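Local coordinates for ABC-type transport system, sugar-family extracellular solute-binding protein (Peptoclostridium difficile 630, PDB 6HNI) that binds free tyrosine in the cleft between its two lobes, probably for uptake by an ABC importer, and also has adhesive properties, at residues T29-H34 against A90-S95; T72-A77 against A96-N101; V45-K50 against L261-G266; G120-L125 against M281-S286. The protein carries 1 engineered substitution. All blocks are in the same frame, centred on the assembly; numbering follows the deposited sequence. Where two conformers were deposited one is given.

Interaction 1. Residues T29-H34 against A90-S95; sequences TQLVEH and AISTPS. With TYR (tyrosine), chain B; EDO (1,2-ethanediol), chain E.
Thr29 with Ala90 and Gln30 with Ile91 form parallel bridges at the C-terminal edge of the five-stranded sheet, where strands 24-30 and 87-91 run out into the tyrosine-binding cleft. Ile91 N gives Thr29 O a 2.9 Å bond. The next rung, Leu31 N to Ile91 O, has stretched to a weak 3.5 Å as the strands end. On the face of Thr29 and Ala90, Thr29 CG2 rests 3.8 Å from Ala90 CB. On the other face Gln30 lies slantwise past Ile91; its NE2 bonds Val32 O (3.0 Å, donor above the carbonyl plane) and also Asp38. Beyond the strands Leu31 leans on the start of helix 93-102. With CG anti to the backbone N (chi1 174°), Leu31 sends CD2 to 4.0 Å from Pro94 CG, while its CB meets Ser92 OG. Thr29 OG1 is tied to the helix through two waters, one bonded to Ser95 O and the other to Ser95 OG. Ser92 stands at the N-cap position of that helix, whose first turn binds the ligand: Thr93 N meets tyrosine O at 2.8 Å in an almost straight bond (176°), and Thr93 OG1 gives tyrosine OXT a 2.6 Å bond. His34, held by Asn218, packs against the ligand ring. A carboxylate at a helix N-terminus, met by N-H and hydroxyl, would probably be stabilised as the anion.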
loop_
_atom_site.group_PDB
_atom_site.type_symbol
_atom_site.label_atom_id
_atom_site.label_comp_id
_atom_site.label_asym_id
_atom_site.label_seq_id
_atom_site.Cartn_x
_atom_site.Cartn_y
_atom_site.Cartn_z
ATOM N N THR A 29 -2.126 14.333 -3.600
ATOM C CA THR A 29 -2.864 13.495 -4.612
ATOM C C THR A 29 -2.887 12.073 -4.084
ATOM O O THR A 29 -1.869 11.428 -3.927
ATOM C CB THR A 29 -2.244 13.657 -6.000
ATOM O OG1 THR A 29 -2.936 12.721 -6.904
ATOM C CG2 THR A 29 -0.796 13.358 -6.114
ATOM N N GLN A 30 -4.107 11.620 -3.792
ATOM C CA GLN A 30 -4.321 10.287 -3.236
ATOM C C GLN A 30 -5.210 9.458 -4.202
ATOM O O GLN A 30 -6.207 9.957 -4.676
ATOM C CB GLN A 30 -5.010 10.395 -1.883
ATOM C CG GLN A 30 -5.175 9.089 -1.142
ATOM C CD GLN A 30 -5.777 9.220 0.247
ATOM O OE1 GLN A 30 -5.467 10.190 0.983
ATOM N NE2 GLN A 30 -6.557 8.231 0.677
ATOM N N LEU A 31 -4.813 8.217 -4.471
ATOM C CA LEU A 31 -5.583 7.429 -5.464
ATOM C C LEU A 31 -7.052 7.197 -5.084
ATOM O O LEU A 31 -7.957 7.368 -5.920
ATOM C CB LEU A 31 -4.846 6.121 -5.677
ATOM C CG LEU A 31 -5.561 5.079 -6.564
ATOM C CD1 LEU A 31 -5.704 5.659 -7.943
ATOM C CD2 LEU A 31 -4.728 3.825 -6.513
ATOM N N VAL A 32 -7.262 6.782 -3.841
ATOM C CA VAL A 32 -8.556 6.326 -3.355
ATOM C C VAL A 32 -8.508 6.293 -1.821
ATOM O O VAL A 32 -7.440 6.178 -1.266
ATOM C CB VAL A 32 -8.907 4.924 -3.961
ATOM C CG1 VAL A 32 -7.971 3.861 -3.436
ATOM C CG2 VAL A 32 -10.389 4.563 -3.735
ATOM N N GLU A 33 -9.649 6.315 -1.155
ATOM C CA GLU A 33 -9.738 5.932 0.262
ATOM C C GLU A 33 -9.671 4.403 0.430
ATOM O O GLU A 33 -10.635 3.639 0.107
ATOM C CB GLU A 33 -11.028 6.444 0.875
ATOM C CG GLU A 33 -11.183 7.948 0.900
ATOM C CD GLU A 33 -12.577 8.385 1.310
ATOM O OE1 GLU A 33 -13.366 7.528 1.733
ATOM O OE2 GLU A 33 -12.884 9.591 1.223
ATOM N N HIS A 34 -8.536 3.919 0.879
ATOM C CA HIS A 34 -8.421 2.597 1.523
ATOM C C HIS A 34 -7.513 2.809 2.759
ATOM O O HIS A 34 -6.793 3.818 2.799
ATOM C CB HIS A 34 -8.047 1.414 0.606
ATOM C CG HIS A 34 -6.661 1.389 0.011
ATOM N ND1 HIS A 34 -5.548 0.969 0.711
ATOM C CD2 HIS A 34 -6.249 1.544 -1.278
ATOM C CE1 HIS A 34 -4.509 0.938 -0.114
ATOM N NE2 HIS A 34 -4.913 1.251 -1.336
ATOM N N ALA A 90 2.364 12.621 -3.056
ATOM C CA ALA A 90 1.621 11.577 -3.872
ATOM C C ALA A 90 1.567 10.271 -3.078
ATOM O O ALA A 90 2.589 9.719 -2.647
ATOM C CB ALA A 90 2.306 11.389 -5.232
ATOM N N ILE A 91 0.330 9.747 -2.967
ATOM C CA ILE A 91 0.055 8.605 -2.148
ATOM C C ILE A 91 -0.412 7.497 -3.103
ATOM O O ILE A 91 -1.516 7.593 -3.630
ATOM C CB ILE A 91 -1.033 8.901 -1.096
ATOM C CG1 ILE A 91 -0.614 10.093 -0.182
ATOM C CG2 ILE A 91 -1.383 7.678 -0.282
ATOM C CD1 ILE A 91 -1.778 10.533 0.655
ATOM N N SER A 92 0.456 6.483 -3.188
ATOM C CA SER A 92 0.349 5.275 -4.085
ATOM C C SER A 92 1.163 5.444 -5.336
ATOM O O SER A 92 1.409 6.539 -5.854
ATOM C CB SER A 92 -1.095 4.910 -4.457
ATOM O OG SER A 92 -1.550 5.685 -5.548
ATOM N N THR A 93 1.461 4.264 -5.962
ATOM C CA THR A 93 2.199 4.221 -7.200
ATOM C C THR A 93 1.484 4.962 -8.330
ATOM O O THR A 93 2.089 5.750 -9.025
ATOM C CB THR A 93 2.650 2.800 -7.562
ATOM O OG1 THR A 93 3.543 2.310 -6.582
ATOM C CG2 THR A 93 3.304 2.740 -8.917
ATOM N N PRO A 94 0.203 4.616 -8.612
ATOM C CA PRO A 94 -0.478 5.362 -9.675
ATOM C C PRO A 94 -0.502 6.893 -9.505
ATOM O O PRO A 94 -0.285 7.638 -10.486
ATOM C CB PRO A 94 -1.883 4.724 -9.722
ATOM C CG PRO A 94 -1.703 3.381 -9.091
ATOM C CD PRO A 94 -0.674 3.616 -8.006
ATOM N N SER A 95 -0.733 7.342 -8.268
ATOM C CA SER A 95 -0.763 8.789 -8.061
ATOM C C SER A 95 0.621 9.438 -8.254
ATOM O O SER A 95 0.719 10.502 -8.846
ATOM C CB SER A 95 -1.293 9.049 -6.658
ATOM O OG SER A 95 -2.617 8.551 -6.443
HETATM N N TYR B . 1.853 -0.387 -2.395
HETATM C CA TYR B . 0.769 0.258 -3.158
HETATM C C TYR B . 1.365 1.088 -4.284
HETATM O O TYR B . 0.618 1.820 -4.923
HETATM C CB TYR B . -0.244 0.991 -2.256
HETATM C CG TYR B . -1.002 0.063 -1.365
HETATM C CD1 TYR B . -1.922 -0.864 -1.936
HETATM C CD2 TYR B . -0.823 -0.009 -0.016
HETATM C CE1 TYR B . -2.563 -1.778 -1.140
HETATM C CE2 TYR B . -1.462 -0.919 0.798
HETATM C CZ TYR B . -2.360 -1.842 0.213
HETATM O OH TYR B . -3.004 -2.769 1.009
HETATM O OXT TYR B . 2.529 0.947 -4.596
HETATM C C1 EDO E . -13.539 6.492 -2.393
HETATM O O1 EDO E . -12.252 7.167 -2.242
HETATM C C2 EDO E . -13.731 5.818 -3.759
HETATM O O2 EDO E . -14.838 6.321 -4.509
HETATM O O HOH W 1 -1.630 12.292 -9.179
HETATM O O HOH W 2 -4.469 10.542 -7.071
#

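Interaction 2. Residues T72-A77 against A96-N101; sequences TTQSIA and AQAAFN
Thr73 O, which accepts the helical bond from Ala77 N at 3.3 Å, also presses on Ala98 CB of the facing helix, again at 3.3 Å. That methyl is the centre of the contact: Thr73, Gln74 and Ala77 all reach it. Thr73 OG1, turned back to bond Met70 O, passes alongside the methyl. Gln74 starts at the flank, but a bend at chi2 (-82°) folds its amide across, so that CD and NE2 both lie 3.7 Å from Ala98 CB. The same amide approaches that of Asn101 with the two planes nearly coplanar, 23° apart; Gln74 NE2 and Asn101 ND2 come to 3.8 Å without a bond between them. One turn on, Ala77 CB packs mainly on backbone, 3.5 Å from Ala98 O and 3.7 Å from Ala99 CA, with Ala98 CB farther off at 4.2 Å. Alanines at these positions let the axes approach to 8.2 Å, with a crossing angle of -42°. Helices 70-82 and 93-102 are linked through strand 87-91 and lie side by side on one face of the parallel sheet. Ile76 faces Thr29 of strand 24-30, and Ala99 rests on Ile88 and Ile108 of strands 87-91 and 108-113.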
loop_
_atom_site.group_PDB
_atom_site.type_symbol
_atom_site.label_atom_id
_atom_site.label_comp_id
_atom_site.label_asym_id
_atom_site.label_seq_id
_atom_site.Cartn_x
_atom_site.Cartn_y
_atom_site.Cartn_z
ATOM N N THR A 72 -8.282 10.481 -13.523
ATOM C CA THR A 72 -8.343 11.541 -12.540
ATOM C C THR A 72 -6.996 11.654 -11.850
ATOM O O THR A 72 -6.603 12.791 -11.469
ATOM C CB THR A 72 -9.490 11.322 -11.554
ATOM O OG1 THR A 72 -10.708 11.152 -12.306
ATOM C CG2 THR A 72 -9.680 12.513 -10.627
ATOM N N THR A 73 -6.222 10.601 -11.661
ATOM C CA THR A 73 -4.848 10.792 -11.091
ATOM C C THR A 73 -4.066 11.709 -11.998
ATOM O O THR A 73 -3.204 12.528 -11.507
ATOM C CB THR A 73 -4.034 9.472 -10.893
ATOM O OG1 THR A 73 -3.713 8.873 -12.141
ATOM C CG2 THR A 73 -4.766 8.515 -10.026
ATOM N N GLN A 74 -4.291 11.638 -13.298
ATOM C CA GLN A 74 -3.538 12.439 -14.254
ATOM C C GLN A 74 -4.047 13.870 -14.304
ATOM O O GLN A 74 -3.210 14.800 -14.343
ATOM C CB GLN A 74 -3.628 11.800 -15.639
ATOM C CG GLN A 74 -3.003 10.402 -15.657
ATOM C CD GLN A 74 -1.508 10.379 -15.815
ATOM O OE1 GLN A 74 -0.858 11.377 -16.138
ATOM N NE2 GLN A 74 -0.921 9.193 -15.592
ATOM N N SER A 75 -5.345 14.093 -14.256
ATOM C CA SER A 75 -5.878 15.473 -14.240
ATOM C C SER A 75 -5.531 16.162 -12.940
ATOM O O SER A 75 -5.264 17.381 -12.993
ATOM C CB SER A 75 -7.383 15.506 -14.480
ATOM O OG SER A 75 -8.128 14.781 -13.533
ATOM N N ILE A 76 -5.547 15.480 -11.806
ATOM C CA ILE A 76 -5.151 16.126 -10.514
ATOM C C ILE A 76 -3.734 16.602 -10.687
ATOM O O ILE A 76 -3.404 17.742 -10.260
ATOM C CB ILE A 76 -5.266 15.126 -9.339
ATOM C CG1 ILE A 76 -6.753 14.831 -9.011
ATOM C CG2 ILE A 76 -4.461 15.583 -8.147
ATOM C CD1 ILE A 76 -6.987 13.640 -8.134
ATOM N N ALA A 77 -2.857 15.747 -11.173
ATOM C CA ALA A 77 -1.416 16.054 -11.266
ATOM C C ALA A 77 -1.179 17.178 -12.223
ATOM O O ALA A 77 -0.382 18.109 -11.947
ATOM C CB ALA A 77 -0.622 14.835 -11.666
ATOM N N ALA A 96 1.655 8.731 -7.800
ATOM C CA ALA A 96 3.032 9.180 -7.968
ATOM C C ALA A 96 3.487 9.214 -9.401
ATOM O O ALA A 96 4.166 10.115 -9.852
ATOM C CB ALA A 96 3.961 8.351 -7.113
ATOM N N GLN A 97 3.131 8.139 -10.144
ATOM C CA GLN A 97 3.492 8.098 -11.553
ATOM C C GLN A 97 2.851 9.240 -12.341
ATOM O O GLN A 97 3.516 9.858 -13.195
ATOM C CB GLN A 97 3.138 6.735 -12.200
ATOM C CG GLN A 97 4.040 5.654 -11.714
ATOM C CD GLN A 97 3.698 4.314 -12.381
ATOM O OE1 GLN A 97 2.530 3.889 -12.339
ATOM N NE2 GLN A 97 4.719 3.638 -12.890
ATOM N N ALA A 98 1.598 9.530 -12.020
ATOM C CA ALA A 98 0.919 10.649 -12.650
ATOM C C ALA A 98 1.598 12.012 -12.332
ATOM O O ALA A 98 1.748 12.823 -13.196
ATOM C CB ALA A 98 -0.527 10.689 -12.266
ATOM N N ALA A 99 1.930 12.207 -11.049
ATOM C CA ALA A 99 2.597 13.452 -10.604
ATOM C C ALA A 99 3.920 13.606 -11.367
ATOM O O ALA A 99 4.212 14.669 -11.908
ATOM C CB ALA A 99 2.819 13.378 -9.118
ATOM N N PHE A 100 4.696 12.518 -11.469
ATOM C CA PHE A 100 5.960 12.548 -12.173
ATOM C C PHE A 100 5.809 12.830 -13.676
ATOM O O PHE A 100 6.608 13.569 -14.273
ATOM C CB PHE A 100 6.772 11.293 -11.848
ATOM C CG PHE A 100 8.175 11.255 -12.425
ATOM C CD1 PHE A 100 9.130 12.229 -12.073
ATOM C CD2 PHE A 100 8.566 10.244 -13.288
ATOM C CE1 PHE A 100 10.420 12.156 -12.578
ATOM C CE2 PHE A 100 9.850 10.163 -13.768
ATOM C CZ PHE A 100 10.788 11.111 -13.409
ATOM N N ASN A 101 4.769 12.264 -14.293
ATOM C CA ASN A 101 4.488 12.590 -15.647
ATOM C C ASN A 101 4.126 14.055 -15.831
ATOM O O ASN A 101 4.466 14.641 -16.840
ATOM C CB ASN A 101 3.334 11.699 -16.182
ATOM C CG ASN A 101 3.725 10.239 -16.349
ATOM O OD1 ASN A 101 4.895 9.868 -16.357
ATOM N ND2 ASN A 101 2.708 9.414 -16.527
#

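Interaction 3. Residues V45-K50 against L261-G266; sequences VKALEK and LGYKTG
Tyr263 reaches from its helix across Ala47. CB points past the facing helix, but CG stands anti to the backbone N (chi1 -174°), which carries the ring across the gap. CG comes 3.8 Å from Ala47 CB, and that methyl sits over the ring centre, 3.6 Å from the centroid and only 7° off the normal, a CH-pi contact. CE2, farther out, meets Ala47 CA at 3.5 Å. The tip, OH, lies beside the Lys50 chain, at a doubtfully short 3.0 Å from CD; the extended lysine passes the ring edge near its plane, at about a right angle to the tyrosine. Ala47 CB also meets Tyr263 O, 3.2 Å away, and Gly266 CA at 3.8 Å. With no side chain on Gly266 and a bare methyl on Ala47, the helix axes close to 7.4 Å at a crossing angle of -41°. Lys46 leads away to a salt bridge with Glu259 at the start of the partner helix. Helices 35-50 and 258-273 lie side by side on one face of the parallel sheet; Leu48 continues the packing onto Ala269, Val270 and Leu273, and Thr265 touches Leu109 and Thr111 of strand 108-113.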
loop_
_atom_site.group_PDB
_atom_site.type_symbol
_atom_site.label_atom_id
_atom_site.label_comp_id
_atom_site.label_asym_id
_atom_site.label_seq_id
_atom_site.Cartn_x
_atom_site.Cartn_y
_atom_site.Cartn_z
ATOM N N VAL A 45 0.249 14.965 7.601
ATOM C CA VAL A 45 -0.271 16.248 8.084
ATOM C C VAL A 45 0.150 16.471 9.545
ATOM O O VAL A 45 0.508 17.603 9.945
ATOM C CB VAL A 45 -1.799 16.333 7.868
ATOM C CG1 VAL A 45 -2.416 17.566 8.516
ATOM C CG2 VAL A 45 -2.117 16.288 6.370
ATOM N N LYS A 46 0.123 15.419 10.360
ATOM C CA LYS A 46 0.560 15.551 11.765
ATOM C C LYS A 46 2.037 15.915 11.829
ATOM O O LYS A 46 2.416 16.760 12.697
ATOM C CB LYS A 46 0.301 14.280 12.583
ATOM C CG LYS A 46 -1.145 13.986 12.869
ATOM C CD LYS A 46 -1.330 12.671 13.603
ATOM C CE LYS A 46 -2.797 12.433 13.922
ATOM N NZ LYS A 46 -2.997 11.077 14.475
ATOM N N ALA A 47 2.896 15.348 10.982
ATOM C CA ALA A 47 4.316 15.690 11.010
ATOM C C ALA A 47 4.474 17.162 10.652
ATOM O O ALA A 47 5.273 17.884 11.273
ATOM C CB ALA A 47 5.171 14.803 10.078
ATOM N N LEU A 48 3.748 17.657 9.664
ATOM C CA LEU A 48 3.931 19.048 9.254
ATOM C C LEU A 48 3.499 19.934 10.392
ATOM O O LEU A 48 4.231 20.906 10.733
ATOM C CB LEU A 48 3.140 19.370 7.992
ATOM C CG LEU A 48 3.782 18.986 6.658
ATOM C CD1 LEU A 48 2.740 19.262 5.604
ATOM C CD2 LEU A 48 5.058 19.728 6.296
ATOM N N GLU A 49 2.383 19.628 11.031
ATOM C CA GLU A 49 1.893 20.441 12.125
ATOM C C GLU A 49 2.884 20.472 13.307
ATOM O O GLU A 49 3.133 21.543 13.883
ATOM C CB GLU A 49 0.536 19.947 12.641
ATOM C CG GLU A 49 -0.654 20.271 11.744
ATOM C CD GLU A 49 -1.926 20.576 12.522
ATOM O OE1 GLU A 49 -1.918 20.415 13.763
ATOM O OE2 GLU A 49 -2.923 20.968 11.872
ATOM N N LYS A 50 3.433 19.334 13.688
ATOM C CA LYS A 50 4.426 19.259 14.768
ATOM C C LYS A 50 5.682 20.109 14.486
ATOM O O LYS A 50 6.323 20.633 15.417
ATOM C CB LYS A 50 4.806 17.815 15.060
ATOM C CG LYS A 50 5.496 17.706 16.408
ATOM C CD LYS A 50 6.074 16.372 16.615
ATOM C CE LYS A 50 6.613 16.249 18.025
ATOM N NZ LYS A 50 7.168 14.877 18.094
ATOM N N LEU A 261 4.716 5.751 8.418
ATOM C CA LEU A 261 5.347 5.965 7.105
ATOM C C LEU A 261 5.010 7.362 6.540
ATOM O O LEU A 261 5.888 8.037 5.995
ATOM C CB LEU A 261 4.969 4.840 6.113
ATOM C CG LEU A 261 5.866 4.665 4.903
ATOM C CD1 LEU A 261 7.166 3.951 5.290
ATOM C CD2 LEU A 261 5.139 3.839 3.803
ATOM N N GLY A 262 3.753 7.754 6.686
ATOM C CA GLY A 262 3.309 9.082 6.295
ATOM C C GLY A 262 3.957 10.208 7.115
ATOM O O GLY A 262 4.362 11.218 6.548
ATOM N N TYR A 263 4.111 9.925 8.384
ATOM C CA TYR A 263 4.733 10.918 9.324
ATOM C C TYR A 263 6.173 11.110 8.873
ATOM O O TYR A 263 6.653 12.266 8.776
ATOM C CB TYR A 263 4.632 10.356 10.721
ATOM C CG TYR A 263 5.098 11.356 11.746
ATOM C CD1 TYR A 263 6.447 11.552 11.954
ATOM C CD2 TYR A 263 4.182 12.167 12.439
ATOM C CE1 TYR A 263 6.906 12.524 12.877
ATOM C CE2 TYR A 263 4.621 13.127 13.369
ATOM C CZ TYR A 263 5.977 13.290 13.548
ATOM O OH TYR A 263 6.420 14.295 14.436
ATOM N N LYS A 264 6.925 10.049 8.580
ATOM C CA LYS A 264 8.286 10.157 8.061
ATOM C C LYS A 264 8.318 10.987 6.788
ATOM O O LYS A 264 9.177 11.846 6.570
ATOM C CB LYS A 264 8.911 8.740 7.834
ATOM C CG LYS A 264 10.217 8.718 7.085
ATOM C CD LYS A 264 11.342 9.321 7.914
ATOM C CE LYS A 264 12.671 9.194 7.162
ATOM N NZ LYS A 264 13.750 9.787 8.006
ATOM N N THR A 265 7.364 10.740 5.882
ATOM C CA THR A 265 7.309 11.504 4.655
ATOM C C THR A 265 7.089 13.043 4.943
ATOM O O THR A 265 7.636 13.890 4.222
ATOM C CB THR A 265 6.191 10.997 3.716
ATOM O OG1 THR A 265 6.251 9.534 3.629
ATOM C CG2 THR A 265 6.389 11.528 2.347
ATOM N N GLY A 266 6.258 13.323 5.934
ATOM C CA GLY A 266 6.041 14.722 6.344
ATOM C C GLY A 266 7.325 15.318 6.874
ATOM O O GLY A 266 7.597 16.511 6.601
#

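Interaction 4. Residues G120-L125 against M281-S286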
loop_
_atom_site.group_PDB
_atom_site.type_symbol
_atom_site.label_atom_id
_atom_site.label_comp_id
_atom_site.label_asym_id
_atom_site.label_seq_id
_atom_site.Cartn_x
_atom_site.Cartn_y
_atom_site.Cartn_z
ATOM N N GLY A 120 9.665 3.736 -12.178
ATOM C CA GLY A 120 10.297 4.771 -13.005
ATOM C C GLY A 120 10.465 6.130 -12.327
ATOM O O GLY A 120 10.729 7.095 -13.008
ATOM N N LEU A 121 10.284 6.169 -11.014
ATOM C CA LEU A 121 10.270 7.481 -10.273
ATOM C C LEU A 121 11.633 7.964 -9.860
ATOM O O LEU A 121 11.791 9.188 -9.694
ATOM C CB LEU A 121 9.414 7.292 -9.065
ATOM C CG LEU A 121 7.910 6.953 -9.319
ATOM C CD1 LEU A 121 7.207 6.528 -8.060
ATOM C CD2 LEU A 121 7.173 8.109 -9.986
ATOM N N VAL A 122 12.542 7.066 -9.540
ATOM C CA VAL A 122 13.872 7.390 -9.021
ATOM C C VAL A 122 14.860 6.500 -9.726
ATOM O O VAL A 122 14.491 5.355 -10.138
ATOM C CB VAL A 122 13.940 7.199 -7.504
ATOM C CG1 VAL A 122 12.880 8.039 -6.797
ATOM C CG2 VAL A 122 13.832 5.762 -7.046
ATOM N N LYS A 123 16.087 6.957 -9.864
ATOM C CA LYS A 123 17.138 6.126 -10.466
ATOM C C LYS A 123 17.655 5.056 -9.521
ATOM O O LYS A 123 17.792 3.905 -9.930
ATOM C CB LYS A 123 18.281 6.965 -10.950
ATOM C CG LYS A 123 17.873 7.859 -12.114
ATOM C CD LYS A 123 19.014 8.795 -12.514
ATOM C CE LYS A 123 18.478 9.879 -13.428
ATOM N NZ LYS A 123 19.584 10.646 -14.051
ATOM N N THR A 124 17.927 5.433 -8.282
ATOM C CA THR A 124 18.234 4.514 -7.171
ATOM C C THR A 124 17.519 5.014 -5.913
ATOM O O THR A 124 17.189 6.191 -5.814
ATOM C CB THR A 124 19.736 4.422 -6.854
ATOM O OG1 THR A 124 20.181 5.612 -6.212
ATOM C CG2 THR A 124 20.573 4.221 -8.094
ATOM N N LEU A 125 17.301 4.131 -4.939
ATOM C CA LEU A 125 16.687 4.549 -3.673
ATOM C C LEU A 125 17.587 5.545 -2.909
ATOM O O LEU A 125 17.112 6.516 -2.343
ATOM C CB LEU A 125 16.353 3.345 -2.798
ATOM C CG LEU A 125 15.314 2.401 -3.370
ATOM C CD1 LEU A 125 15.213 1.118 -2.563
ATOM C CD2 LEU A 125 13.976 3.106 -3.514
ATOM N N MET A 281 17.934 13.143 -1.702
ATOM C CA MET A 281 17.318 12.666 -0.464
ATOM C C MET A 281 17.016 11.158 -0.611
ATOM O O MET A 281 16.262 10.805 -1.482
ATOM C CB MET A 281 16.018 13.408 -0.243
ATOM C CG MET A 281 15.199 12.992 0.960
ATOM S SD MET A 281 13.837 14.171 1.186
ATOM C CE MET A 281 14.610 15.583 1.886
ATOM N N PRO A 282 17.609 10.280 0.217
ATOM C CA PRO A 282 17.322 8.854 0.101
ATOM C C PRO A 282 15.878 8.502 0.404
ATOM O O PRO A 282 15.261 9.064 1.322
ATOM C CB PRO A 282 18.275 8.194 1.120
ATOM C CG PRO A 282 19.090 9.259 1.699
ATOM C CD PRO A 282 18.587 10.576 1.288
ATOM N N VAL A 283 15.360 7.547 -0.382
ATOM C CA VAL A 283 14.044 6.980 -0.122
ATOM C C VAL A 283 14.121 6.110 1.159
ATOM O O VAL A 283 15.047 5.310 1.312
ATOM C CB VAL A 283 13.515 6.189 -1.318
ATOM C CG1 VAL A 283 12.178 5.529 -0.971
ATOM C CG2 VAL A 283 13.381 7.072 -2.540
ATOM N N ALA A 284 13.168 6.321 2.063
ATOM C CA ALA A 284 13.093 5.621 3.322
ATOM C C ALA A 284 12.099 4.469 3.283
ATOM O O ALA A 284 11.085 4.532 2.591
ATOM C CB ALA A 284 12.742 6.600 4.438
ATOM N N THR A 285 12.408 3.413 4.042
ATOM C CA THR A 285 11.530 2.271 4.207
ATOM C C THR A 285 11.408 1.933 5.692
ATOM O O THR A 285 12.176 2.454 6.505
ATOM C CB THR A 285 12.088 1.012 3.512
ATOM O OG1 THR A 285 13.397 0.712 4.027
ATOM C CG2 THR A 285 12.159 1.217 2.046
ATOM N N SER A 286 10.495 1.024 6.038
ATOM C CA SER A 286 10.317 0.526 7.394
ATOM C C SER A 286 10.638 -0.929 7.508
ATOM O O SER A 286 10.162 -1.716 6.680
ATOM C CB SER A 286 8.915 0.772 7.911
ATOM O OG SER A 286 8.772 0.254 9.239
#
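Leu125 and Val283 meet at a slant, the end of the leucine laid against the branch point of the valine. Leu125 CD2 lies 3.8 Å from Val283 CB and 3.9 Å from its CG1, so the methyl rests on the branch point and both methyls of the valine almost equally. Val283 points its CB toward the other loop. Its chi1 of 176° puts CG1 anti to the backbone N and leaves CG2 beside that N, where it looks onto Leu125 O at 3.8 Å and, more loosely, onto Val122 CG1 at 4.4 Å. Beside this apolar patch runs a single backbone bond: Val283 N gives Leu125 O a 2.8 Å bond that is nearly straight at the hydrogen (168°). The same oxygen takes a CA-H contact from Pro282 CA at 3.4 Å. Leu125 and Val122 also pack on Pro116, and Val283 on Ser133 and Ser136. The contact thus joins two irregular loops by one backbone bond next to aliphatic side chains. Residues 281-286 flank strand 132-136, the edge strand of one lobe's parallel sheet, with backbone hydrogen bonds between Ala284 and both Gly134 and Ser136, an arrangement consistent with the two-lobed periplasmic-binding-protein fold of this family.

Interactions 1 and 2 are mostly buried, 3 and 4 only partly. Interaction 1, centred about 9 Å from the chain centre, alone of the four includes residues of the tyrosine pocket; it combines strand bonds, waters and ligand contacts. The others, centred about 16 to 17 Å from the chain centre, rely mainly on packing. Interactions 1 and 2 share helix 93-102 and touch, Leu31 CD1 lying 3.7 Å from Thr73 CG2. Interactions 2 and 3 are both helix pairs with similar crossing angles; alanine methyls meet backbone in both, with a glutamine amide added in one and a tyrosine face in the other. Interaction 4, between loops, touches both: Leu121 packs on Phe100, and Ala284 on Lys264. Its single backbone bond contrasts with the bond-free helix interfaces.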